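PDB 4HRV: putative lipoprotein GNA1162 from Neisseria meningitidis, which is a lipoprotein of the GNA1162-like family with no established function, possibly lipid-binding, and pairs as two subunits in this assembly. Local coordinates for residues P75-H79 and V115-G120; Y89-Y95 and T107-K111. The protein carries 3 engineered substitutions. All blocks are in the same frame, centred on the assembly; numbering follows the deposited sequence.

How the contacts relate
Going from the N terminus, the chain lays down strand 15-23 and several short helices before reaching helix 75-82. From there it enters strand 86-99 and turns back as strand 104-116, which comes alongside at 107-111 and closes the shorter loop, contact 2, on 89-95. Running on, the chain returns to the first turn of the helix at 115-120 and closes contact 1, the longer loop in which contact 2 is nested. The centres lie about 23 Å apart, yet Tyr89 links them: its CE1 is 3.6 Å from Val115 CG2, and its hydroxyl packs on Pro75 and Leu78. Contact 1 ties helix 75-82 to the hairpin; contact 2 joins neighbouring strands of the sheet.

Contact 1. Residues P75-H79 and V115-G120; sequences PEKLH and VDSRNG
Ser117 and Pro75 meet through polar atoms at the first turn of helix 75-82. Ser117 OG lies 3.0 Å from Pro75 O, with Asn84 OD1 as another possible acceptor for the same proton, so the hydroxyl sits between the helix and the loop after it. Pro75 O also takes the helical bond from His79 N. Next to it, the CA of Glu76 approaches Ser117 O at 3.3 Å in a C-H...O contact. The carboxylate of Glu76 pairs with Arg74.

With CG anti to the backbone N (chi1 174°), the His79 imidazole reaches Arg118, and its CE1 stands 3.4 Å from Arg118 NH2, over one guanidinium face near the rim. The planes are 56° apart, so this is no parallel stack. Asp85 holds the same guanidinium by a salt bridge, while Asn84 O bonds His79 ND1. On the loop side, Asp116 OD1 accepts from Arg118 N at 2.7 Å, an Asx turn.

Apolar contact is lighter: Pro75 CG rests 4.2 Å from Val115 CG2 at the end of strand 104-116. Pro75 also packs on Tyr89 of strand 86-99, while Leu78 touches Val87 of that strand and Leu17 and Val19 of strand 15-23.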
# COMPACT_ATOMS: atom_id res chain seq x y z
N PRO B 75 13.77 -4.15 24.30
CA PRO B 75 12.34 -3.86 24.42
C PRO B 75 11.89 -3.84 25.88
O PRO B 75 11.02 -3.05 26.23
CB PRO B 75 11.69 -5.03 23.68
CG PRO B 75 12.73 -5.44 22.68
CD PRO B 75 14.03 -5.28 23.40
N GLU B 76 12.47 -4.70 26.71
CA GLU B 76 12.09 -4.75 28.12
C GLU B 76 12.33 -3.40 28.81
O GLU B 76 11.61 -3.02 29.71
CB GLU B 76 12.85 -5.87 28.84
CG GLU B 76 12.67 -7.26 28.23
CD GLU B 76 13.46 -7.49 26.94
OE1 GLU B 76 14.21 -6.58 26.51
OE2 GLU B 76 13.34 -8.58 26.36
N LYS B 77 13.36 -2.69 28.37
CA LYS B 77 13.65 -1.36 28.89
C LYS B 77 12.55 -0.39 28.45
O LYS B 77 12.08 0.43 29.25
CB LYS B 77 14.99 -0.87 28.38
CG LYS B 77 16.20 -1.66 28.89
CD LYS B 77 16.32 -1.56 30.40
CE LYS B 77 17.76 -1.77 30.85
NZ LYS B 77 18.35 -2.99 30.21
N LEU B 78 12.15 -0.48 27.18
CA LEU B 78 11.05 0.34 26.70
C LEU B 78 9.80 0.12 27.53
O LEU B 78 9.13 1.08 27.92
CB LEU B 78 10.76 0.07 25.22
CG LEU B 78 11.92 0.40 24.28
CD1 LEU B 78 11.49 0.20 22.83
CD2 LEU B 78 12.37 1.83 24.52
N HIS B 79 9.51 -1.14 27.84
CA HIS B 79 8.35 -1.47 28.67
C HIS B 79 8.45 -0.85 30.06
O HIS B 79 7.43 -0.43 30.62
CB HIS B 79 8.15 -2.99 28.79
CG HIS B 79 7.06 -3.37 29.73
ND1 HIS B 79 5.73 -3.32 29.39
CD2 HIS B 79 7.10 -3.81 31.01
CE1 HIS B 79 4.99 -3.71 30.41
NE2 HIS B 79 5.80 -4.01 31.41
N VAL B 115 7.05 -6.52 18.09
CA VAL B 115 7.60 -7.43 19.08
C VAL B 115 6.98 -7.26 20.47
O VAL B 115 6.69 -6.15 20.91
CB VAL B 115 9.14 -7.36 19.19
CG1 VAL B 115 9.76 -7.31 17.83
CG2 VAL B 115 9.58 -6.18 20.04
N ASP B 116 6.81 -8.38 21.14
CA ASP B 116 6.33 -8.40 22.51
C ASP B 116 7.37 -7.69 23.37
O ASP B 116 8.55 -8.02 23.35
CB ASP B 116 6.14 -9.86 22.95
CG ASP B 116 5.61 -9.99 24.37
OD1 ASP B 116 6.13 -9.31 25.28
OD2 ASP B 116 4.68 -10.80 24.57
N SER B 117 6.94 -6.67 24.11
CA SER B 117 7.88 -5.80 24.79
C SER B 117 8.42 -6.44 26.07
O SER B 117 9.42 -5.99 26.61
CB SER B 117 7.24 -4.44 25.10
OG SER B 117 8.23 -3.45 25.31
N ARG B 118 7.75 -7.49 26.54
CA ARG B 118 8.17 -8.20 27.75
C ARG B 118 9.26 -9.25 27.50
O ARG B 118 10.13 -9.45 28.35
CB ARG B 118 6.97 -8.82 28.47
CG ARG B 118 5.97 -7.79 28.98
CD ARG B 118 4.78 -8.42 29.69
NE ARG B 118 4.00 -7.44 30.44
CZ ARG B 118 3.02 -6.70 29.93
NH1 ARG B 118 2.67 -6.83 28.65
NH2 ARG B 118 2.38 -5.84 30.70
N ASN B 119 9.23 -9.93 26.35
CA ASN B 119 10.21 -10.99 26.11
C ASN B 119 10.91 -10.92 24.76
O ASN B 119 11.69 -11.80 24.41
CB ASN B 119 9.57 -12.37 26.29
CG ASN B 119 8.38 -12.59 25.37
OD1 ASN B 119 7.48 -13.37 25.69
ND2 ASN B 119 8.37 -11.90 24.24
N GLY B 120 10.60 -9.89 23.98
CA GLY B 120 11.29 -9.66 22.74
C GLY B 120 10.82 -10.58 21.63
O GLY B 120 11.43 -10.59 20.57

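Contact 2. Residues Y89-Y95 and T107-K111; sequences YITVTEY and TVSAK
Ser109 O is gripped by two successive backbone amides of the facing strand, Thr93 N at 2.9 Å and Glu94 N at 3.2 Å. Both come from the same face of the carbonyl plane, each tilted about 30° from it. Thr93 OG1 adds a weak third bond to this oxygen; chi1 of 61°, with the hydroxyl between the backbone N and the carbonyl carbon, brings OG1 to 3.4 Å from Ser109 O. Ser109 N returns a bond to Glu94 O.

Two residues facing one make this a classic beta bulge, which shifts the register by one residue between the Val92-Ala110 and Glu94-Ser109 pairs of the antiparallel hairpin 86-99/104-116. Beyond it toward Tyr89 the pairing is regular: Thr91 and Lys111 form a hydrogen-bonded pair, Lys111 N to Thr91 O at 2.8 Å and Thr91 N to Lys111 O nearly straight at 175°.

On the face carrying Thr91, Glu94, Ser109 and Lys111, the lysine chain runs extended beside Thr91 and crosses the Thr93 side chain at about a right angle, Lys111 CE lying 3.8 Å from Thr93 CG2. The methyl CG2 of Thr107 approaches the Glu94 carboxylate, while Ser109 OG bonds Ser129 of strand 122-133. On the other face, Tyr95 and Val108 lie side by side, CD2 of the tyrosine to CG2 of the valine 3.8 Å, and Val92 CG2 approaches Ala110 CB. The second subunit packs here too, its Ile153 on Val108, its Val149 on Ala110 and its Ser156 on Tyr95.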
# COMPACT_ATOMS: atom_id res chain seq x y z
N TYR B 89 8.60 -1.65 15.23
CA TYR B 89 9.81 -1.12 14.61
C TYR B 89 9.61 -0.99 13.10
O TYR B 89 9.34 -1.98 12.41
CB TYR B 89 11.00 -2.04 14.85
CG TYR B 89 11.38 -2.20 16.31
CD1 TYR B 89 11.05 -3.35 17.02
CD2 TYR B 89 12.09 -1.20 16.98
CE1 TYR B 89 11.41 -3.49 18.38
CE2 TYR B 89 12.45 -1.34 18.33
CZ TYR B 89 12.11 -2.48 19.01
OH TYR B 89 12.45 -2.61 20.34
N ILE B 90 9.78 0.22 12.58
CA ILE B 90 9.69 0.44 11.13
C ILE B 90 11.03 0.89 10.59
O ILE B 90 11.69 1.72 11.20
CB ILE B 90 8.66 1.51 10.82
CG1 ILE B 90 7.28 1.09 11.36
CG2 ILE B 90 8.61 1.78 9.31
CD1 ILE B 90 6.28 2.20 11.37
N THR B 91 11.42 0.33 9.45
CA THR B 91 12.62 0.74 8.74
C THR B 91 12.30 1.07 7.27
O THR B 91 11.72 0.25 6.55
CB THR B 91 13.70 -0.35 8.79
OG1 THR B 91 14.04 -0.60 10.15
CG2 THR B 91 14.96 0.07 8.02
N VAL B 92 12.64 2.28 6.85
CA VAL B 92 12.55 2.67 5.45
C VAL B 92 13.85 2.25 4.76
O VAL B 92 14.93 2.74 5.11
CB VAL B 92 12.35 4.18 5.29
CG1 VAL B 92 12.48 4.59 3.80
CG2 VAL B 92 11.00 4.59 5.84
N THR B 93 13.74 1.35 3.79
CA THR B 93 14.90 0.79 3.12
C THR B 93 15.14 1.44 1.76
O THR B 93 16.24 1.39 1.21
CB THR B 93 14.75 -0.73 2.94
OG1 THR B 93 13.59 -1.01 2.13
CG2 THR B 93 14.59 -1.39 4.29
N GLU B 94 14.09 2.04 1.20
CA GLU B 94 14.24 2.79 -0.04
C GLU B 94 13.39 4.06 -0.06
O GLU B 94 12.27 4.08 0.43
CB GLU B 94 13.90 1.89 -1.24
CG GLU B 94 14.31 2.49 -2.56
CD GLU B 94 14.34 1.47 -3.68
OE1 GLU B 94 15.18 1.62 -4.60
OE2 GLU B 94 13.53 0.51 -3.63
N TYR B 95 13.93 5.12 -0.63
CA TYR B 95 13.18 6.36 -0.75
C TYR B 95 13.85 7.26 -1.77
O TYR B 95 14.97 7.72 -1.57
CB TYR B 95 13.11 7.08 0.58
CG TYR B 95 12.23 8.32 0.59
CD1 TYR B 95 12.68 9.53 0.07
CD2 TYR B 95 10.95 8.27 1.12
CE1 TYR B 95 11.88 10.66 0.09
CE2 TYR B 95 10.14 9.40 1.15
CZ TYR B 95 10.60 10.58 0.62
OH TYR B 95 9.79 11.69 0.65
N THR B 107 9.97 5.61 -5.67
CA THR B 107 9.85 4.34 -4.99
C THR B 107 10.04 4.56 -3.50
O THR B 107 10.97 5.26 -3.10
CB THR B 107 10.93 3.35 -5.48
OG1 THR B 107 10.73 3.06 -6.87
CG2 THR B 107 10.89 2.07 -4.67
N VAL B 108 9.16 3.99 -2.69
CA VAL B 108 9.36 3.93 -1.25
C VAL B 108 9.15 2.49 -0.80
O VAL B 108 8.17 1.85 -1.19
CB VAL B 108 8.38 4.83 -0.47
CG1 VAL B 108 8.68 4.77 1.04
CG2 VAL B 108 8.51 6.25 -0.94
N SER B 109 10.08 1.97 -0.01
CA SER B 109 9.96 0.62 0.52
C SER B 109 10.28 0.68 2.00
O SER B 109 11.18 1.41 2.42
CB SER B 109 10.93 -0.33 -0.18
OG SER B 109 10.81 -0.27 -1.59
N ALA B 110 9.53 -0.08 2.79
CA ALA B 110 9.72 -0.12 4.23
C ALA B 110 9.40 -1.52 4.72
O ALA B 110 8.67 -2.27 4.07
CB ALA B 110 8.83 0.90 4.92
N LYS B 111 9.96 -1.87 5.86
CA LYS B 111 9.72 -3.16 6.46
C LYS B 111 9.45 -2.89 7.93
O LYS B 111 9.86 -1.87 8.47
CB LYS B 111 10.92 -4.07 6.26
CG LYS B 111 12.21 -3.56 6.87
CD LYS B 111 13.38 -4.46 6.47
CE LYS B 111 14.69 -3.96 7.05
NZ LYS B 111 15.84 -4.82 6.63